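PDB 5HOS: cellulase from Xanthomonas axonopodis pv. citri, which probably hydrolyses internal beta-1,4-glucosidic bonds of cellulose, as an endo-beta-1,4-glucanase of glycoside hydrolase family 5. Local coordinates for residues Leu260-Thr274 / Met291-Trp304. Numbering follows the deposited sequence.
Sequences LRLNKKRGFLAEFGT and MESNSDVWMGWSWW. With SO4 (sulfate ion), chain B.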
ATOM      1  N   LEU A 260      -6.003  16.792  -3.534  1.00 17.72           N
ATOM      2  CA  LEU A 260      -6.546  15.828  -4.502  1.00 17.80           C
ATOM      3  C   LEU A 260      -7.661  16.463  -5.332  1.00 19.31           C
ATOM      4  O   LEU A 260      -7.699  16.320  -6.557  1.00 19.27           O
ATOM      5  CB  LEU A 260      -7.068  14.565  -3.802  1.00 17.39           C
ATOM      6  CG  LEU A 260      -6.057  13.601  -3.174  1.00 17.84           C
ATOM      7  CD1 LEU A 260      -6.820  12.536  -2.395  1.00 15.92           C
ATOM      8  CD2 LEU A 260      -5.165  12.945  -4.213  1.00 20.12           C
ATOM      9  N   ARG A 261      -8.541  17.188  -4.648  1.00 21.05           N
ATOM     10  CA  ARG A 261      -9.699  17.828  -5.283  1.00 23.22           C
ATOM     11  C   ARG A 261      -9.270  18.893  -6.294  1.00 22.95           C
ATOM     12  O   ARG A 261      -9.750  18.905  -7.427  1.00 23.28           O
ATOM     13  CB  ARG A 261     -10.615  18.428  -4.209  1.00 25.36           C
ATOM     14  CG  ARG A 261     -12.022  18.759  -4.677  1.00 27.18           C
ATOM     15  CD  ARG A 261     -12.943  19.069  -3.501  1.00 27.98           C
ATOM     16  NE  ARG A 261     -13.380  17.851  -2.802  1.00 27.67           N
ATOM     17  CZ  ARG A 261     -13.266  17.587  -1.494  1.00 27.39           C
ATOM     18  NH1 ARG A 261     -13.720  16.423  -1.026  1.00 27.45           N
ATOM     19  NH2 ARG A 261     -12.726  18.448  -0.632  1.00 28.66           N
ATOM     20  N   LEU A 262      -8.355  19.771  -5.886  1.00 22.85           N
ATOM     21  CA  LEU A 262      -7.827  20.812  -6.776  1.00 25.84           C
ATOM     22  C   LEU A 262      -7.126  20.228  -8.009  1.00 25.23           C
ATOM     23  O   LEU A 262      -7.318  20.722  -9.123  1.00 25.83           O
ATOM     24  CB  LEU A 262      -6.875  21.744  -6.001  1.00 28.77           C
ATOM     25  CG  LEU A 262      -6.050  22.802  -6.747  1.00 30.92           C
ATOM     26  CD1 LEU A 262      -6.915  23.730  -7.593  1.00 31.55           C
ATOM     27  CD2 LEU A 262      -5.228  23.606  -5.749  1.00 33.99           C
ATOM     28  N   ASN A 263      -6.342  19.167  -7.807  1.00 23.93           N
ATOM     29  CA  ASN A 263      -5.558  18.549  -8.888  1.00 24.63           C
ATOM     30  C   ASN A 263      -6.268  17.420  -9.635  1.00 24.73           C
ATOM     31  O   ASN A 263      -5.653  16.729 -10.458  1.00 24.77           O
ATOM     32  CB  ASN A 263      -4.207  18.094  -8.336  1.00 24.35           C
ATOM     33  CG  ASN A 263      -3.338  19.268  -7.943  1.00 23.50           C
ATOM     34  OD1 ASN A 263      -2.648  19.830  -8.782  1.00 27.34           O
ATOM     35  ND2 ASN A 263      -3.380  19.657  -6.674  1.00 24.35           N
ATOM     36  N   LYS A 264      -7.562  17.249  -9.356  1.00 22.97           N
ATOM     37  CA  LYS A 264      -8.421  16.290 -10.059  1.00 25.43           C
ATOM     38  C   LYS A 264      -7.854  14.874  -9.983  1.00 23.69           C
ATOM     39  O   LYS A 264      -7.766  14.169 -10.979  1.00 24.48           O
ATOM     40  CB  LYS A 264      -8.671  16.742 -11.504  1.00 26.28           C
ATOM     41  CG  LYS A 264      -9.151  18.186 -11.593  1.00 32.67           C
ATOM     42  CD  LYS A 264     -10.011  18.452 -12.823  1.00 39.89           C
ATOM     43  CE  LYS A 264     -10.436  19.914 -12.891  1.00 45.46           C
ATOM     44  NZ  LYS A 264     -11.341  20.303 -11.771  1.00 47.85           N
ATOM     45  N   LYS A 265      -7.459  14.484  -8.776  1.00 22.96           N
ATOM     46  CA  LYS A 265      -6.880  13.177  -8.527  1.00 22.32           C
ATOM     47  C   LYS A 265      -7.651  12.454  -7.426  1.00 21.61           C
ATOM     48  O   LYS A 265      -8.467  13.054  -6.714  1.00 20.26           O
ATOM     49  CB  LYS A 265      -5.407  13.332  -8.167  1.00 20.88           C
ATOM     50  CG  LYS A 265      -4.533  13.582  -9.394  1.00 23.31           C
ATOM     51  CD  LYS A 265      -3.190  14.139  -8.994  1.00 25.82           C
ATOM     52  CE  LYS A 265      -2.150  14.052 -10.101  1.00 28.08           C
ATOM     53  NZ  LYS A 265      -2.595  14.472 -11.451  1.00 24.85           N
ATOM     54  N   ARG A 266      -7.417  11.147  -7.333  1.00 20.37           N
ATOM     55  CA  ARG A 266      -8.058  10.307  -6.334  1.00 19.07           C
ATOM     56  C   ARG A 266      -6.982   9.784  -5.403  1.00 17.70           C
ATOM     57  O   ARG A 266      -5.822   9.711  -5.790  1.00 17.81           O
ATOM     58  CB  ARG A 266      -8.777   9.146  -6.995  1.00 20.93           C
ATOM     59  CG  ARG A 266      -9.811   9.572  -8.031  1.00 22.58           C
ATOM     60  CD  ARG A 266     -10.549   8.361  -8.545  1.00 27.79           C
ATOM     61  NE  ARG A 266      -9.660   7.468  -9.297  1.00 31.36           N
ATOM     62  CZ  ARG A 266      -9.867   6.164  -9.505  1.00 37.27           C
ATOM     63  NH1 ARG A 266     -10.938   5.535  -9.017  1.00 34.59           N
ATOM     64  NH2 ARG A 266      -8.981   5.467 -10.214  1.00 39.79           N
ATOM     65  N   GLY A 267      -7.393   9.413  -4.196  1.00 18.12           N
ATOM     66  CA  GLY A 267      -6.491   8.964  -3.135  1.00 17.79           C
ATOM     67  C   GLY A 267      -6.799   7.552  -2.646  1.00 18.53           C
ATOM     68  O   GLY A 267      -7.964   7.121  -2.611  1.00 19.34           O
ATOM     69  N   PHE A 268      -5.744   6.834  -2.271  1.00 17.38           N
ATOM     70  CA  PHE A 268      -5.851   5.514  -1.630  1.00 16.34           C
ATOM     71  C   PHE A 268      -4.985   5.554  -0.381  1.00 17.44           C
ATOM     72  O   PHE A 268      -3.764   5.747  -0.483  1.00 16.84           O
ATOM     73  CB  PHE A 268      -5.378   4.401  -2.569  1.00 17.29           C
ATOM     74  CG  PHE A 268      -5.861   3.016  -2.182  1.00 17.49           C
ATOM     75  CD1 PHE A 268      -5.397   2.384  -1.040  1.00 17.93           C
ATOM     76  CD2 PHE A 268      -6.748   2.327  -2.996  1.00 16.76           C
ATOM     77  CE1 PHE A 268      -5.834   1.106  -0.704  1.00 18.40           C
ATOM     78  CE2 PHE A 268      -7.191   1.053  -2.666  1.00 17.02           C
ATOM     79  CZ  PHE A 268      -6.739   0.445  -1.515  1.00 17.22           C
ATOM     80  N   LEU A 269      -5.604   5.364   0.782  1.00 17.06           N
ATOM     81  CA  LEU A 269      -4.878   5.359   2.044  1.00 17.25           C
ATOM     82  C   LEU A 269      -4.382   3.926   2.295  1.00 17.68           C
ATOM     83  O   LEU A 269      -5.025   3.141   2.981  1.00 17.89           O
ATOM     84  CB  LEU A 269      -5.753   5.893   3.184  1.00 18.78           C
ATOM     85  CG  LEU A 269      -5.018   6.275   4.474  1.00 19.54           C
ATOM     86  CD1 LEU A 269      -4.113   7.482   4.265  1.00 20.64           C
ATOM     87  CD2 LEU A 269      -6.021   6.556   5.590  1.00 21.18           C
ATOM     88  N   ALA A 270      -3.240   3.593   1.696  1.00 17.83           N
ATOM     89  CA  ALA A 270      -2.777   2.203   1.625  1.00 15.98           C
ATOM     90  C   ALA A 270      -2.182   1.675   2.931  1.00 16.19           C
ATOM     91  O   ALA A 270      -2.029   0.463   3.084  1.00 18.12           O
ATOM     92  CB  ALA A 270      -1.781   2.019   0.493  1.00 17.43           C
ATOM     93  N   GLU A 271      -1.800   2.578   3.833  1.00 16.19           N
ATOM     94  CA  GLU A 271      -1.422   2.195   5.190  1.00 16.50           C
ATOM     95  C   GLU A 271      -1.979   3.213   6.157  1.00 17.65           C
ATOM     96  O   GLU A 271      -1.833   4.424   5.948  1.00 17.83           O
ATOM     97  CB  GLU A 271       0.096   2.153   5.388  1.00 18.02           C
ATOM     98  CG  GLU A 271       0.821   1.063   4.621  1.00 18.77           C
ATOM     99  CD  GLU A 271       2.263   0.871   5.060  1.00 21.49           C
ATOM    100  OE1 GLU A 271       2.642   1.396   6.136  1.00 23.56           O
ATOM    101  OE2 GLU A 271       3.019   0.183   4.324  1.00 20.65           O
ATOM    102  N   PHE A 272      -2.608   2.694   7.208  1.00 19.65           N
ATOM    103  CA  PHE A 272      -2.971   3.461   8.399  1.00 19.62           C
ATOM    104  C   PHE A 272      -3.237   2.455   9.501  1.00 21.15           C
ATOM    105  O   PHE A 272      -3.567   1.295   9.226  1.00 21.91           O
ATOM    106  CB  PHE A 272      -4.211   4.330   8.167  1.00 20.56           C
ATOM    107  CG  PHE A 272      -5.471   3.545   7.935  1.00 20.03           C
ATOM    108  CD1 PHE A 272      -5.671   2.851   6.739  1.00 20.84           C
ATOM    109  CD2 PHE A 272      -6.455   3.482   8.912  1.00 20.40           C
ATOM    110  CE1 PHE A 272      -6.822   2.114   6.530  1.00 20.95           C
ATOM    111  CE2 PHE A 272      -7.612   2.757   8.698  1.00 22.19           C
ATOM    112  CZ  PHE A 272      -7.798   2.069   7.510  1.00 22.12           C
ATOM    113  N   GLY A 273      -3.086   2.899  10.742  1.00 21.88           N
ATOM    114  CA  GLY A 273      -3.305   2.033  11.887  1.00 22.96           C
ATOM    115  C   GLY A 273      -3.442   2.840  13.151  1.00 24.37           C
ATOM    116  O   GLY A 273      -2.992   3.979  13.217  1.00 26.62           O
ATOM    117  N   THR A 274      -4.060   2.229  14.151  1.00 25.55           N
ATOM    118  CA  THR A 274      -4.331   2.857  15.452  1.00 26.19           C
ATOM    119  C   THR A 274      -4.345   1.757  16.506  1.00 26.96           C
ATOM    120  O   THR A 274      -4.753   0.623  16.219  1.00 23.88           O
ATOM    121  CB  THR A 274      -5.686   3.611  15.508  1.00 28.96           C
ATOM    122  OG1 THR A 274      -6.771   2.725  15.192  1.00 28.26           O
ATOM    123  CG2 THR A 274      -5.709   4.803  14.562  1.00 30.07           C
ATOM    124  N   MET A 291     -13.335   9.908   5.072  1.00 23.49           N
ATOM    125  CA  MET A 291     -13.075   9.412   3.724  1.00 23.66           C
ATOM    126  C   MET A 291     -14.381   9.110   2.966  1.00 24.67           C
ATOM    127  O   MET A 291     -14.496   9.478   1.793  1.00 24.36           O
ATOM    128  CB  MET A 291     -12.113   8.217   3.748  1.00 24.44           C
ATOM    129  CG  MET A 291     -10.684   8.610   4.112  1.00 23.64           C
ATOM    130  SD  MET A 291      -9.491   7.266   3.913  1.00 24.07           S
ATOM    131  CE  MET A 291      -9.712   6.430   5.478  1.00 24.97           C
ATOM    132  N   GLU A 292     -15.372   8.491   3.618  1.00 26.52           N
ATOM    133  CA  GLU A 292     -16.669   8.240   2.930  1.00 29.21           C
ATOM    134  C   GLU A 292     -17.423   9.541   2.610  1.00 28.34           C
ATOM    135  O   GLU A 292     -18.048   9.647   1.552  1.00 31.40           O
ATOM    136  CB  GLU A 292     -17.574   7.171   3.611  1.00 35.23           C
ATOM    137  CG  GLU A 292     -17.766   7.226   5.118  1.00 39.95           C
ATOM    138  CD  GLU A 292     -18.894   6.316   5.617  1.00 48.51           C
ATOM    139  OE1 GLU A 292     -20.074   6.585   5.306  1.00 49.67           O
ATOM    140  OE2 GLU A 292     -18.614   5.335   6.344  1.00 48.93           O
ATOM    141  N   SER A 293     -17.324  10.535   3.493  1.00 28.43           N
ATOM    142  CA  SER A 293     -17.863  11.884   3.221  1.00 32.78           C
ATOM    143  C   SER A 293     -17.125  12.658   2.118  1.00 30.07           C
ATOM    144  O   SER A 293     -17.649  13.646   1.607  1.00 30.07           O
ATOM    145  CB  SER A 293     -17.854  12.724   4.498  1.00 36.10           C
ATOM    146  OG  SER A 293     -18.616  12.094   5.510  1.00 39.27           O
ATOM    147  N   ASN A 294     -15.903  12.234   1.794  1.00 26.72           N
ATOM    148  CA  ASN A 294     -15.100  12.835   0.727  1.00 25.85           C
ATOM    149  C   ASN A 294     -14.711  11.808  -0.339  1.00 26.30           C
ATOM    150  O   ASN A 294     -13.571  11.776  -0.812  1.00 24.65           O
ATOM    151  CB  ASN A 294     -13.868  13.488   1.349  1.00 24.88           C
ATOM    152  CG  ASN A 294     -14.226  14.704   2.174  1.00 26.47           C
ATOM    153  OD1 ASN A 294     -14.359  15.796   1.633  1.00 30.24           O
ATOM    154  ND2 ASN A 294     -14.394  14.522   3.479  1.00 25.01           N
ATOM    155  N   SER A 295     -15.697  11.001  -0.735  1.00 27.44           N
ATOM    156  CA  SER A 295     -15.515   9.926  -1.712  1.00 27.14           C
ATOM    157  C   SER A 295     -15.395  10.413  -3.162  1.00 25.27           C
ATOM    158  O   SER A 295     -15.133   9.609  -4.043  1.00 25.56           O
ATOM    159  CB  SER A 295     -16.661   8.907  -1.604  1.00 29.45           C
ATOM    160  OG  SER A 295     -17.917   9.477  -1.962  1.00 31.69           O
ATOM    161  N   ASP A 296     -15.598  11.709  -3.421  1.00 25.56           N
ATOM    162  CA  ASP A 296     -15.255  12.277  -4.731  1.00 26.22           C
ATOM    163  C   ASP A 296     -13.748  12.150  -5.010  1.00 24.14           C
ATOM    164  O   ASP A 296     -13.334  12.020  -6.161  1.00 25.99           O
ATOM    165  CB  ASP A 296     -15.740  13.736  -4.881  1.00 27.59           C
ATOM    166  CG  ASP A 296     -15.094  14.688  -3.885  1.00 29.51           C
ATOM    167  OD1 ASP A 296     -14.923  14.320  -2.706  1.00 28.90           O
ATOM    168  OD2 ASP A 296     -14.769  15.826  -4.276  1.00 33.45           O
ATOM    169  N   VAL A 297     -12.932  12.151  -3.954  1.00 22.63           N
ATOM    170  CA  VAL A 297     -11.487  11.952  -4.113  1.00 21.84           C
ATOM    171  C   VAL A 297     -10.956  10.664  -3.474  1.00 19.96           C
ATOM    172  O   VAL A 297     -10.075  10.054  -4.037  1.00 20.79           O
ATOM    173  CB  VAL A 297     -10.673  13.177  -3.642  1.00 23.28           C
ATOM    174  CG1 VAL A 297     -11.079  14.413  -4.434  1.00 24.69           C
ATOM    175  CG2 VAL A 297     -10.822  13.427  -2.150  1.00 23.88           C
ATOM    176  N   TRP A 298     -11.483  10.248  -2.325  1.00 19.16           N
ATOM    177  CA  TRP A 298     -11.017   9.011  -1.687  1.00 19.16           C
ATOM    178  C   TRP A 298     -11.657   7.791  -2.341  1.00 20.10           C
ATOM    179  O   TRP A 298     -12.884   7.705  -2.430  1.00 23.08           O
ATOM    180  CB  TRP A 298     -11.274   9.030  -0.184  1.00 19.90           C
ATOM    181  CG  TRP A 298     -10.359   9.972   0.537  1.00 20.52           C
ATOM    182  CD1 TRP A 298     -10.680  11.198   1.051  1.00 21.26           C
ATOM    183  CD2 TRP A 298      -8.961   9.780   0.799  1.00 20.42           C
ATOM    184  NE1 TRP A 298      -9.573  11.772   1.637  1.00 19.66           N
ATOM    185  CE2 TRP A 298      -8.503  10.930   1.485  1.00 19.99           C
ATOM    186  CE3 TRP A 298      -8.051   8.748   0.518  1.00 20.01           C
ATOM    187  CZ2 TRP A 298      -7.179  11.069   1.913  1.00 19.62           C
ATOM    188  CZ3 TRP A 298      -6.729   8.889   0.933  1.00 20.00           C
ATOM    189  CH2 TRP A 298      -6.305  10.045   1.624  1.00 20.07           C
ATOM    190  N   MET A 299     -10.804   6.876  -2.810  1.00 18.87           N
ATOM    191  CA  MET A 299     -11.201   5.678  -3.550  1.00 20.59           C
ATOM    192  C   MET A 299     -11.050   4.382  -2.736  1.00 18.72           C
ATOM    193  O   MET A 299     -11.692   3.385  -3.032  1.00 18.23           O
ATOM    194  CB  MET A 299     -10.401   5.592  -4.871  1.00 21.93           C
ATOM    195  CG  MET A 299      -9.046   4.821  -4.868  1.00 14.18           C
ATOM    196  SD  MET A 299      -9.076   4.094  -6.530  1.00 34.04           S
ATOM    197  CE  MET A 299      -7.678   3.062  -6.221  1.00 33.43           C
ATOM    198  N   GLY A 300     -10.187   4.380  -1.729  1.00 18.31           N
ATOM    199  CA  GLY A 300      -9.971   3.184  -0.946  1.00 15.78           C
ATOM    200  C   GLY A 300      -9.019   3.348   0.209  1.00 16.42           C
ATOM    201  O   GLY A 300      -8.332   4.367   0.339  1.00 16.51           O
ATOM    202  N   TRP A 301      -9.007   2.337   1.065  1.00 16.64           N
ATOM    203  CA  TRP A 301      -8.054   2.267   2.174  1.00 16.85           C
ATOM    204  C   TRP A 301      -7.705   0.839   2.524  1.00 17.00           C
ATOM    205  O   TRP A 301      -8.451  -0.083   2.204  1.00 16.73           O
ATOM    206  CB  TRP A 301      -8.569   3.008   3.411  1.00 17.98           C
ATOM    207  CG  TRP A 301      -9.988   2.681   3.898  1.00 19.31           C
ATOM    208  CD1 TRP A 301     -11.091   3.457   3.721  1.00 21.11           C
ATOM    209  CD2 TRP A 301     -10.417   1.559   4.692  1.00 19.80           C
ATOM    210  NE1 TRP A 301     -12.184   2.888   4.318  1.00 22.14           N
ATOM    211  CE2 TRP A 301     -11.802   1.724   4.929  1.00 20.90           C
ATOM    212  CE3 TRP A 301      -9.775   0.427   5.214  1.00 17.46           C
ATOM    213  CZ2 TRP A 301     -12.560   0.796   5.664  1.00 20.35           C
ATOM    214  CZ3 TRP A 301     -10.534  -0.494   5.951  1.00 18.71           C
ATOM    215  CH2 TRP A 301     -11.907  -0.297   6.170  1.00 19.90           C
ATOM    216  N   SER A 302      -6.553   0.667   3.172  1.00 16.95           N
ATOM    217  CA  SER A 302      -6.117  -0.638   3.647  1.00 17.14           C
ATOM    218  C   SER A 302      -5.308  -0.477   4.931  1.00 17.51           C
ATOM    219  O   SER A 302      -4.300   0.237   4.973  1.00 18.81           O
ATOM    220  CB  SER A 302      -5.342  -1.437   2.568  1.00 18.01           C
ATOM    221  OG  SER A 302      -4.294  -0.691   1.962  1.00 17.28           O
ATOM    222  N   TRP A 303      -5.822  -1.108   5.983  1.00 18.26           N
ATOM    223  CA  TRP A 303      -5.258  -1.074   7.329  1.00 19.75           C
ATOM    224  C   TRP A 303      -3.906  -1.766   7.402  1.00 19.41           C
ATOM    225  O   TRP A 303      -3.705  -2.810   6.770  1.00 20.19           O
ATOM    226  CB  TRP A 303      -6.242  -1.785   8.268  1.00 21.58           C
ATOM    227  CG  TRP A 303      -5.787  -2.017   9.664  1.00 22.10           C
ATOM    228  CD1 TRP A 303      -5.061  -3.078  10.136  1.00 22.98           C
ATOM    229  CD2 TRP A 303      -6.064  -1.187  10.785  1.00 24.31           C
ATOM    230  NE1 TRP A 303      -4.857  -2.947  11.488  1.00 23.02           N
ATOM    231  CE2 TRP A 303      -5.473  -1.799  11.915  1.00 24.26           C
ATOM    232  CE3 TRP A 303      -6.764   0.017  10.951  1.00 25.60           C
ATOM    233  CZ2 TRP A 303      -5.558  -1.243  13.192  1.00 24.13           C
ATOM    234  CZ3 TRP A 303      -6.848   0.571  12.220  1.00 24.95           C
ATOM    235  CH2 TRP A 303      -6.250  -0.058  13.322  1.00 26.42           C
ATOM    236  N   TRP A 304      -2.989  -1.193   8.180  1.00 20.39           N
ATOM    237  CA  TRP A 304      -1.720  -1.842   8.504  1.00 21.00           C
ATOM    238  C   TRP A 304      -1.809  -2.264   9.979  1.00 21.74           C
ATOM    239  O   TRP A 304      -1.884  -1.391  10.842  1.00 22.98           O
ATOM    240  CB  TRP A 304      -0.528  -0.891   8.308  1.00 21.03           C
ATOM    241  CG  TRP A 304       0.766  -1.592   8.579  1.00 20.89           C
ATOM    242  CD1 TRP A 304       1.362  -1.773   9.791  1.00 21.69           C
ATOM    243  CD2 TRP A 304       1.596  -2.258   7.623  1.00 20.54           C
ATOM    244  NE1 TRP A 304       2.519  -2.501   9.650  1.00 21.61           N
ATOM    245  CE2 TRP A 304       2.684  -2.820   8.330  1.00 20.87           C
ATOM    246  CE3 TRP A 304       1.522  -2.446   6.240  1.00 20.62           C
ATOM    247  CZ2 TRP A 304       3.700  -3.538   7.694  1.00 22.67           C
ATOM    248  CZ3 TRP A 304       2.530  -3.165   5.607  1.00 21.10           C
ATOM    249  CH2 TRP A 304       3.603  -3.709   6.335  1.00 22.53           C
TER
HETATM  250  S   SO4 B 401     -11.062   1.912 -10.094  1.00 31.39           S
HETATM  251  O1  SO4 B 401     -10.142   2.580 -11.050  1.00 30.59           O
HETATM  252  O2  SO4 B 401     -12.405   1.807 -10.710  1.00 37.52           O
HETATM  253  O3  SO4 B 401     -10.557   0.566  -9.778  1.00 32.87           O
HETATM  254  O4  SO4 B 401     -11.183   2.726  -8.869  1.00 35.32           O
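Arg261 NH1 donates to two acceptors of the facing loop, Asn294 OD1 at 2.8 Å and Asp296 OD1 at 2.9 Å. NE of Arg261 bonds Asp296 OD2, so the carboxylate is gripped side-on. Both carboxylate oxygens use syn lone pairs, and the two flat groups are nearly coplanar (6°). The amide of Asn294 is turned 40° from the guanidinium. Glu258 forms a second salt bridge to Arg261. Val297 packs against Leu260 and the Arg261 backbone, with Val297 CB 3.9 Å from Leu260 CB.

The strands then run parallel. Gly267 N bonds Val297 O, and Gly267 O accepts from Met299 N. A beta bulge here shifts the register by one, and Gly300 lies under the Phe268 ring with its CA 4.1 Å from the ring centroid. Met299 SD sits over one face of the Arg266 guanidinium. NH1 and NH2 of Arg266 donate to a sulfate, probably a crystallisation additive, which Tyr29, Lys28 and Arg223 also bind. Further along, Ser302 OG donates to Ala270 O from above the carbonyl plane (2.8 Å). Asn33 also bonds that oxygen.

CG of Phe272 lies between its backbone N and carbonyl carbon (chi1 66°), which brings the ring across to Trp301 and Trp303. Trp303 presents its edge to the Phe272 face in an offset edge-to-face pair; the centroid of its six-membered ring is 5.5 Å from that of the Phe272 ring. Gly273 CA makes a CH-pi contact over the six-membered ring of Trp303. Glu271 runs alongside Trp304, its carboxylate held by Arg72 and Tyr231.

Strands 267-273 and 298-306 are the last two of the closed eight-stranded beta/alpha (TIM) barrel, joined through helix 278-293. They lie between strands 224-231 and 29-34, while helix 330-341 packs against Trp301 and Trp303.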